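Local coordinates for protein S-adenosylmethionine-dependent methyltransferase (Clostridium acetobutylicum, PDB 1Y8C) that probably transfers a methyl group from S-adenosylmethionine to an acceptor substrate, at residues L212-Y226 and F234-G246. Numbering follows the deposited sequence.
Sequences LKHGQLNILDKVDCY and FTERITYLVKLGG
Leu217 to Asp224 pair antiparallel with Arg237 to Leu244, forming a beta hairpin whose register slips at a classic beta bulge: Leu220 and Asp221 both face Leu241. Leu241 O accepts a short bond from Leu220 N (2.6 Å) and a weak one from Asp221 N (3.2 Å). Past the end of strand 237-244, at the chain's C-terminus, Gln216 O takes two donors, Gly245 N within its carbonyl plane and Gly246 N tilted 35° from it. At the other end, Cys225 N still bonds to Arg237 O, and one water bridges Asp224 OD1 and Arg237 N.

Thr239 meets Tyr226 through both branches of its side chain. Its OG1 accepts Tyr226 N (3.1 Å) and lies over the ring, offset toward the rim, while CG2 sits over the same ring in a CH-pi contact, 4.0 Å from the centroid. Lys222 and Tyr240 run side by side; chi1 of -178° turns the lysine chain away from its own N and lays CG over one face of the Tyr240 ring, toward the rim, before the chain bends at chi3. Ile219 CD1 meets the edge of that ring. At the bulge itself, Leu220 CD1 packs on Lys243 CG at 3.4 Å.

Lys222 NZ and Tyr240 OH reach Glu205 and Glu209 of helix 205-214, which covers this face. Arg237 forms salt bridges with Asp17, Asp110 and Asp141. Strand 237-244 lies between 136-143 and the outermost strand 217-224, the 3-2-1-4-5-7-6 order of the Rossmann-like methyltransferase sheet, in which strand 237-244 runs antiparallel to both its neighbours.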
ATOM      1  N   LEU A 212      -0.054  15.840  -6.440  1.00 67.84           N
ATOM      2  CA  LEU A 212      -0.737  15.064  -7.461  1.00 68.58           C
ATOM      3  C   LEU A 212      -0.802  15.880  -8.736  1.00 71.07           C
ATOM      4  O   LEU A 212      -0.391  15.414  -9.794  1.00 71.14           O
ATOM      5  CB  LEU A 212      -2.156  14.710  -7.022  1.00 67.69           C
ATOM      6  CG  LEU A 212      -2.333  13.445  -6.190  1.00 66.47           C
ATOM      7  CD1 LEU A 212      -3.798  13.282  -5.849  1.00 66.39           C
ATOM      8  CD2 LEU A 212      -1.829  12.241  -6.960  1.00 65.45           C
ATOM      9  N   LYS A 213      -1.323  17.099  -8.625  1.00 73.99           N
ATOM     10  CA  LYS A 213      -1.447  17.995  -9.770  1.00 77.11           C
ATOM     11  C   LYS A 213      -0.103  18.137 -10.470  1.00 78.32           C
ATOM     12  O   LYS A 213      -0.025  18.207 -11.696  1.00 79.26           O
ATOM     13  CB  LYS A 213      -1.940  19.370  -9.314  1.00 78.94           C
ATOM     14  CG  LYS A 213      -3.433  19.437  -8.988  1.00 81.22           C
ATOM     15  CD  LYS A 213      -4.280  19.424 -10.258  1.00 82.54           C
ATOM     16  CE  LYS A 213      -5.722  19.830  -9.989  1.00 81.75           C
ATOM     17  NZ  LYS A 213      -6.452  20.088 -11.263  1.00 81.60           N
ATOM     18  N   HIS A 214       0.958  18.179  -9.678  1.00 79.06           N
ATOM     19  CA  HIS A 214       2.299  18.302 -10.211  1.00 80.96           C
ATOM     20  C   HIS A 214       2.565  17.123 -11.151  1.00 81.13           C
ATOM     21  O   HIS A 214       3.290  17.253 -12.137  1.00 82.20           O
ATOM     22  CB  HIS A 214       3.295  18.322  -9.046  1.00 83.80           C
ATOM     23  CG  HIS A 214       4.724  18.465  -9.462  1.00 87.04           C
ATOM     24  ND1 HIS A 214       5.442  17.434 -10.035  1.00 88.66           N
ATOM     25  CD2 HIS A 214       5.575  19.515  -9.380  1.00 87.81           C
ATOM     26  CE1 HIS A 214       6.672  17.843 -10.285  1.00 89.15           C
ATOM     27  NE2 HIS A 214       6.781  19.103  -9.896  1.00 89.02           N
ATOM     28  N   GLY A 215       1.964  15.977 -10.839  1.00 80.53           N
ATOM     29  CA  GLY A 215       2.138  14.793 -11.662  1.00 78.74           C
ATOM     30  C   GLY A 215       1.102  14.718 -12.770  1.00 78.02           C
ATOM     31  O   GLY A 215       0.874  13.656 -13.355  1.00 78.15           O
ATOM     32  N   GLN A 216       0.466  15.850 -13.054  1.00 76.39           N
ATOM     33  CA  GLN A 216      -0.539  15.915 -14.101  1.00 76.26           C
ATOM     34  C   GLN A 216      -1.670  14.915 -13.862  1.00 74.46           C
ATOM     35  O   GLN A 216      -2.320  14.468 -14.802  1.00 75.78           O
ATOM     36  CB  GLN A 216       0.113  15.646 -15.462  1.00 80.36           C
ATOM     37  CG  GLN A 216       1.228  16.612 -15.806  1.00 84.22           C
ATOM     38  CD  GLN A 216       0.714  18.020 -16.021  1.00 87.78           C
ATOM     39  OE1 GLN A 216       0.162  18.333 -17.077  1.00 91.37           O
ATOM     40  NE2 GLN A 216       0.873  18.873 -15.013  1.00 88.37           N
ATOM     41  N   LEU A 217      -1.903  14.563 -12.603  1.00 71.80           N
ATOM     42  CA  LEU A 217      -2.967  13.625 -12.264  1.00 70.17           C
ATOM     43  C   LEU A 217      -4.182  14.363 -11.684  1.00 71.15           C
ATOM     44  O   LEU A 217      -4.026  15.275 -10.880  1.00 71.20           O
ATOM     45  CB  LEU A 217      -2.439  12.608 -11.259  1.00 67.10           C
ATOM     46  CG  LEU A 217      -1.339  11.709 -11.817  1.00 65.45           C
ATOM     47  CD1 LEU A 217      -0.757  10.833 -10.722  1.00 63.65           C
ATOM     48  CD2 LEU A 217      -1.918  10.863 -12.930  1.00 65.05           C
ATOM     49  N   ASN A 218      -5.386  13.977 -12.099  1.00 71.37           N
ATOM     50  CA  ASN A 218      -6.614  14.612 -11.610  1.00 72.57           C
ATOM     51  C   ASN A 218      -7.343  13.702 -10.606  1.00 71.02           C
ATOM     52  O   ASN A 218      -7.404  12.481 -10.787  1.00 70.36           O
ATOM     53  CB  ASN A 218      -7.542  14.943 -12.798  1.00 76.92           C
ATOM     54  CG  ASN A 218      -8.847  15.626 -12.367  1.00 81.58           C
ATOM     55  OD1 ASN A 218      -8.831  16.710 -11.770  1.00 83.59           O
ATOM     56  ND2 ASN A 218      -9.984  14.992 -12.677  1.00 83.30           N
ATOM     57  N   ILE A 219      -7.897  14.297  -9.551  1.00 69.18           N
ATOM     58  CA  ILE A 219      -8.606  13.520  -8.535  1.00 68.16           C
ATOM     59  C   ILE A 219     -10.029  13.170  -8.960  1.00 67.33           C
ATOM     60  O   ILE A 219     -10.812  14.042  -9.338  1.00 67.97           O
ATOM     61  CB  ILE A 219      -8.654  14.270  -7.180  1.00 67.17           C
ATOM     62  CG1 ILE A 219      -7.236  14.559  -6.693  1.00 66.39           C
ATOM     63  CG2 ILE A 219      -9.363  13.418  -6.131  1.00 64.42           C
ATOM     64  CD1 ILE A 219      -7.188  15.313  -5.393  1.00 67.32           C
ATOM     65  N   LEU A 220     -10.353  11.884  -8.902  1.00 66.82           N
ATOM     66  CA  LEU A 220     -11.674  11.405  -9.286  1.00 66.60           C
ATOM     67  C   LEU A 220     -12.514  11.143  -8.044  1.00 66.33           C
ATOM     68  O   LEU A 220     -13.739  11.056  -8.108  1.00 67.33           O
ATOM     69  CB  LEU A 220     -11.549  10.119 -10.111  1.00 66.76           C
ATOM     70  CG  LEU A 220     -11.958  10.197 -11.589  1.00 68.83           C
ATOM     71  CD1 LEU A 220     -11.248  11.352 -12.283  1.00 67.78           C
ATOM     72  CD2 LEU A 220     -11.626   8.885 -12.267  1.00 68.12           C
ATOM     73  N   ASP A 221     -11.851  11.014  -6.907  1.00 66.05           N
ATOM     74  CA  ASP A 221     -12.560  10.774  -5.676  1.00 65.19           C
ATOM     75  C   ASP A 221     -11.576  10.632  -4.538  1.00 64.19           C
ATOM     76  O   ASP A 221     -10.466  10.144  -4.723  1.00 62.50           O
ATOM     77  CB  ASP A 221     -13.425   9.518  -5.781  1.00 68.54           C
ATOM     78  CG  ASP A 221     -14.746   9.653  -5.017  1.00 73.38           C
ATOM     79  OD1 ASP A 221     -14.753  10.288  -3.935  1.00 74.03           O
ATOM     80  OD2 ASP A 221     -15.767   9.112  -5.496  1.00 74.48           O
ATOM     81  N   LYS A 222     -12.006  11.085  -3.365  1.00 63.03           N
ATOM     82  CA  LYS A 222     -11.219  11.036  -2.144  1.00 60.68           C
ATOM     83  C   LYS A 222     -12.154  10.545  -1.041  1.00 61.24           C
ATOM     84  O   LYS A 222     -12.956  11.316  -0.506  1.00 61.68           O
ATOM     85  CB  LYS A 222     -10.692  12.426  -1.798  1.00 58.41           C
ATOM     86  CG  LYS A 222      -9.822  12.426  -0.560  1.00 59.22           C
ATOM     87  CD  LYS A 222      -9.142  13.763  -0.303  1.00 61.79           C
ATOM     88  CE  LYS A 222     -10.141  14.884  -0.023  1.00 62.60           C
ATOM     89  NZ  LYS A 222      -9.454  16.143   0.415  1.00 63.61           N
ATOM     90  N   VAL A 223     -12.045   9.263  -0.702  1.00 58.89           N
ATOM     91  CA  VAL A 223     -12.902   8.676   0.318  1.00 58.31           C
ATOM     92  C   VAL A 223     -12.180   8.180   1.570  1.00 59.43           C
ATOM     93  O   VAL A 223     -10.953   8.256   1.684  1.00 60.18           O
ATOM     94  CB  VAL A 223     -13.691   7.497  -0.252  1.00 57.76           C
ATOM     95  CG1 VAL A 223     -14.449   7.939  -1.490  1.00 52.83           C
ATOM     96  CG2 VAL A 223     -12.740   6.334  -0.561  1.00 54.86           C
ATOM     97  N   ASP A 224     -12.971   7.653   2.500  1.00 58.76           N
ATOM     98  CA  ASP A 224     -12.460   7.133   3.758  1.00 56.40           C
ATOM     99  C   ASP A 224     -12.246   5.628   3.699  1.00 55.66           C
ATOM    100  O   ASP A 224     -13.182   4.856   3.517  1.00 53.93           O
ATOM    101  CB  ASP A 224     -13.430   7.453   4.895  1.00 56.41           C
ATOM    102  CG  ASP A 224     -12.856   7.130   6.264  1.00 59.68           C
ATOM    103  OD1 ASP A 224     -12.342   6.003   6.464  1.00 58.45           O
ATOM    104  OD2 ASP A 224     -12.936   8.007   7.156  1.00 61.59           O
ATOM    105  N   CYS A 225     -10.994   5.231   3.862  1.00 54.98           N
ATOM    106  CA  CYS A 225     -10.602   3.837   3.864  1.00 55.32           C
ATOM    107  C   CYS A 225     -11.436   2.879   3.015  1.00 56.73           C
ATOM    108  O   CYS A 225     -12.219   2.090   3.540  1.00 58.10           O
ATOM    109  CB  CYS A 225     -10.566   3.339   5.297  1.00 54.04           C
ATOM    110  SG  CYS A 225      -9.767   1.746   5.487  1.00 62.59           S
ATOM    111  N   TYR A 226     -11.234   2.954   1.701  1.00 57.25           N
ATOM    112  CA  TYR A 226     -11.900   2.106   0.709  1.00 58.42           C
ATOM    113  C   TYR A 226     -13.414   1.900   0.870  1.00 58.62           C
ATOM    114  O   TYR A 226     -13.899   0.783   1.031  1.00 58.65           O
ATOM    115  CB  TYR A 226     -11.187   0.745   0.642  1.00 57.73           C
ATOM    116  CG  TYR A 226      -9.732   0.841   0.223  1.00 56.53           C
ATOM    117  CD1 TYR A 226      -8.737   1.183   1.148  1.00 55.02           C
ATOM    118  CD2 TYR A 226      -9.356   0.646  -1.108  1.00 55.22           C
ATOM    119  CE1 TYR A 226      -7.405   1.334   0.754  1.00 54.02           C
ATOM    120  CE2 TYR A 226      -8.030   0.800  -1.514  1.00 55.48           C
ATOM    121  CZ  TYR A 226      -7.059   1.146  -0.587  1.00 55.98           C
ATOM    122  OH  TYR A 226      -5.758   1.341  -1.014  1.00 54.47           O
ATOM    123  N   PHE A 234     -11.286  13.090  11.500  1.00 59.02           N
ATOM    124  CA  PHE A 234     -10.592  12.021  12.209  1.00 56.66           C
ATOM    125  C   PHE A 234     -10.294  10.771  11.394  1.00 55.42           C
ATOM    126  O   PHE A 234      -9.849   9.763  11.950  1.00 56.75           O
ATOM    127  CB  PHE A 234     -11.382  11.639  13.459  1.00 55.78           C
ATOM    128  CG  PHE A 234     -11.701  12.803  14.352  1.00 55.74           C
ATOM    129  CD1 PHE A 234     -12.989  13.338  14.395  1.00 54.92           C
ATOM    130  CD2 PHE A 234     -10.719  13.370  15.150  1.00 55.32           C
ATOM    131  CE1 PHE A 234     -13.294  14.411  15.226  1.00 53.94           C
ATOM    132  CE2 PHE A 234     -11.018  14.443  15.981  1.00 55.93           C
ATOM    133  CZ  PHE A 234     -12.312  14.967  16.018  1.00 52.94           C
ATOM    134  N   THR A 235     -10.534  10.830  10.086  1.00 52.93           N
ATOM    135  CA  THR A 235     -10.270   9.688   9.216  1.00 50.57           C
ATOM    136  C   THR A 235      -8.831   9.208   9.391  1.00 48.73           C
ATOM    137  O   THR A 235      -7.917  10.008   9.478  1.00 47.18           O
ATOM    138  CB  THR A 235     -10.496  10.067   7.756  1.00 51.29           C
ATOM    139  OG1 THR A 235     -11.852  10.497   7.587  1.00 52.64           O
ATOM    140  CG2 THR A 235     -10.224   8.869   6.846  1.00 51.21           C
ATOM    141  N   GLU A 236      -8.629   7.901   9.445  1.00 48.74           N
ATOM    142  CA  GLU A 236      -7.289   7.390   9.636  1.00 47.61           C
ATOM    143  C   GLU A 236      -6.616   6.917   8.359  1.00 46.54           C
ATOM    144  O   GLU A 236      -5.392   6.876   8.277  1.00 45.74           O
ATOM    145  CB  GLU A 236      -7.304   6.255  10.649  1.00 47.93           C
ATOM    146  CG  GLU A 236      -7.894   6.640  11.980  1.00 54.39           C
ATOM    147  CD  GLU A 236      -7.529   5.659  13.078  1.00 58.38           C
ATOM    148  OE1 GLU A 236      -7.123   4.517  12.749  1.00 62.34           O
ATOM    149  OE2 GLU A 236      -7.649   6.030  14.269  1.00 57.21           O
ATOM    150  N   ARG A 237      -7.407   6.551   7.360  1.00 46.02           N
ATOM    151  CA  ARG A 237      -6.844   6.063   6.105  1.00 45.92           C
ATOM    152  C   ARG A 237      -7.604   6.640   4.921  1.00 46.00           C
ATOM    153  O   ARG A 237      -8.784   6.374   4.736  1.00 45.45           O
ATOM    154  CB  ARG A 237      -6.888   4.526   6.060  1.00 45.02           C
ATOM    155  CG  ARG A 237      -6.192   3.947   4.836  1.00 44.80           C
ATOM    156  CD  ARG A 237      -6.203   2.424   4.806  1.00 43.79           C
ATOM    157  NE  ARG A 237      -5.452   1.822   5.898  1.00 46.60           N
ATOM    158  CZ  ARG A 237      -4.128   1.677   5.933  1.00 50.55           C
ATOM    159  NH1 ARG A 237      -3.373   2.092   4.925  1.00 51.50           N
ATOM    160  NH2 ARG A 237      -3.547   1.111   6.991  1.00 50.65           N
ATOM    161  N   ILE A 238      -6.911   7.426   4.113  1.00 46.43           N
ATOM    162  CA  ILE A 238      -7.528   8.048   2.965  1.00 46.87           C
ATOM    163  C   ILE A 238      -7.245   7.325   1.658  1.00 49.24           C
ATOM    164  O   ILE A 238      -6.091   7.049   1.321  1.00 50.51           O
ATOM    165  CB  ILE A 238      -7.073   9.519   2.852  1.00 46.97           C
ATOM    166  CG1 ILE A 238      -7.531  10.284   4.103  1.00 47.64           C
ATOM    167  CG2 ILE A 238      -7.612  10.126   1.571  1.00 43.49           C
ATOM    168  CD1 ILE A 238      -7.010  11.706   4.241  1.00 46.06           C
ATOM    169  N   THR A 239      -8.302   7.001   0.920  1.00 52.39           N
ATOM    170  CA  THR A 239      -8.110   6.333  -0.358  1.00 53.11           C
ATOM    171  C   THR A 239      -8.364   7.286  -1.511  1.00 53.46           C
ATOM    172  O   THR A 239      -9.467   7.787  -1.677  1.00 55.79           O
ATOM    173  CB  THR A 239      -9.026   5.122  -0.515  1.00 53.44           C
ATOM    174  OG1 THR A 239      -8.668   4.113   0.446  1.00 55.35           O
ATOM    175  CG2 THR A 239      -8.880   4.549  -1.924  1.00 53.93           C
ATOM    176  N   TYR A 240      -7.322   7.549  -2.289  1.00 53.98           N
ATOM    177  CA  TYR A 240      -7.426   8.428  -3.441  1.00 52.27           C
ATOM    178  C   TYR A 240      -7.649   7.628  -4.720  1.00 53.81           C
ATOM    179  O   TYR A 240      -7.141   6.511  -4.888  1.00 53.82           O
ATOM    180  CB  TYR A 240      -6.153   9.247  -3.635  1.00 51.62           C
ATOM    181  CG  TYR A 240      -6.000  10.445  -2.727  1.00 50.50           C
ATOM    182  CD1 TYR A 240      -5.366  10.332  -1.486  1.00 50.01           C
ATOM    183  CD2 TYR A 240      -6.452  11.702  -3.125  1.00 50.69           C
ATOM    184  CE1 TYR A 240      -5.178  11.437  -0.666  1.00 47.87           C
ATOM    185  CE2 TYR A 240      -6.273  12.820  -2.315  1.00 52.10           C
ATOM    186  CZ  TYR A 240      -5.631  12.677  -1.086  1.00 51.39           C
ATOM    187  OH  TYR A 240      -5.437  13.791  -0.305  1.00 56.08           O
ATOM    188  N   LEU A 241      -8.409   8.227  -5.624  1.00 55.62           N
ATOM    189  CA  LEU A 241      -8.702   7.631  -6.913  1.00 56.42           C
ATOM    190  C   LEU A 241      -8.427   8.713  -7.954  1.00 56.28           C
ATOM    191  O   LEU A 241      -9.133   9.714  -8.016  1.00 52.56           O
ATOM    192  CB  LEU A 241     -10.159   7.216  -6.964  1.00 58.95           C
ATOM    193  CG  LEU A 241     -10.331   5.968  -7.817  1.00 63.51           C
ATOM    194  CD1 LEU A 241     -11.176   4.962  -7.044  1.00 64.70           C
ATOM    195  CD2 LEU A 241     -10.952   6.326  -9.162  1.00 62.63           C
ATOM    196  N   VAL A 242      -7.395   8.508  -8.769  1.00 58.77           N
ATOM    197  CA  VAL A 242      -7.024   9.492  -9.776  1.00 59.80           C
ATOM    198  C   VAL A 242      -6.856   8.910 -11.177  1.00 61.78           C
ATOM    199  O   VAL A 242      -6.845   7.687 -11.367  1.00 62.07           O
ATOM    200  CB  VAL A 242      -5.714  10.209  -9.371  1.00 58.03           C
ATOM    201  CG1 VAL A 242      -5.741  10.527  -7.884  1.00 54.26           C
ATOM    202  CG2 VAL A 242      -4.511   9.346  -9.720  1.00 55.99           C
ATOM    203  N   LYS A 243      -6.725   9.810 -12.151  1.00 64.44           N
ATOM    204  CA  LYS A 243      -6.537   9.440 -13.551  1.00 65.63           C
ATOM    205  C   LYS A 243      -5.688  10.491 -14.256  1.00 65.96           C
ATOM    206  O   LYS A 243      -5.402  11.550 -13.692  1.00 64.58           O
ATOM    207  CB  LYS A 243      -7.880   9.314 -14.281  1.00 66.25           C
ATOM    208  CG  LYS A 243      -8.700  10.583 -14.326  1.00 68.94           C
ATOM    209  CD  LYS A 243      -9.639  10.601 -15.526  1.00 72.61           C
ATOM    210  CE  LYS A 243     -10.554   9.371 -15.583  1.00 75.83           C
ATOM    211  NZ  LYS A 243      -9.984   8.202 -16.339  1.00 76.44           N
ATOM    212  N   LEU A 244      -5.290  10.192 -15.491  1.00 67.07           N
ATOM    213  CA  LEU A 244      -4.470  11.106 -16.275  1.00 67.62           C
ATOM    214  C   LEU A 244      -5.239  12.355 -16.612  1.00 69.89           C
ATOM    215  O   LEU A 244      -6.294  12.282 -17.239  1.00 69.21           O
ATOM    216  CB  LEU A 244      -4.035  10.444 -17.568  1.00 65.98           C
ATOM    217  CG  LEU A 244      -2.545  10.238 -17.741  1.00 63.78           C
ATOM    218  CD1 LEU A 244      -1.942   9.601 -16.508  1.00 65.36           C
ATOM    219  CD2 LEU A 244      -2.349   9.363 -18.958  1.00 63.08           C
ATOM    220  N   GLY A 245      -4.700  13.501 -16.209  1.00 72.84           N
ATOM    221  CA  GLY A 245      -5.366  14.760 -16.479  1.00 78.49           C
ATOM    222  C   GLY A 245      -4.699  15.580 -17.566  1.00 81.78           C
ATOM    223  O   GLY A 245      -5.228  15.718 -18.672  1.00 81.52           O
ATOM    224  N   GLY A 246      -3.529  16.124 -17.245  1.00 84.42           N
ATOM    225  CA  GLY A 246      -2.803  16.939 -18.201  1.00 87.06           C
ATOM    226  C   GLY A 246      -3.440  18.303 -18.414  1.00 88.24           C
ATOM    227  O   GLY A 246      -3.835  18.606 -19.566  1.00 88.01           O
ATOM    228  OXT GLY A 246      -3.541  19.070 -17.428  1.00 89.20           O
TER
HETATM  229  O   HOH W   1     -10.021   5.610   8.124  1.00 52.70           O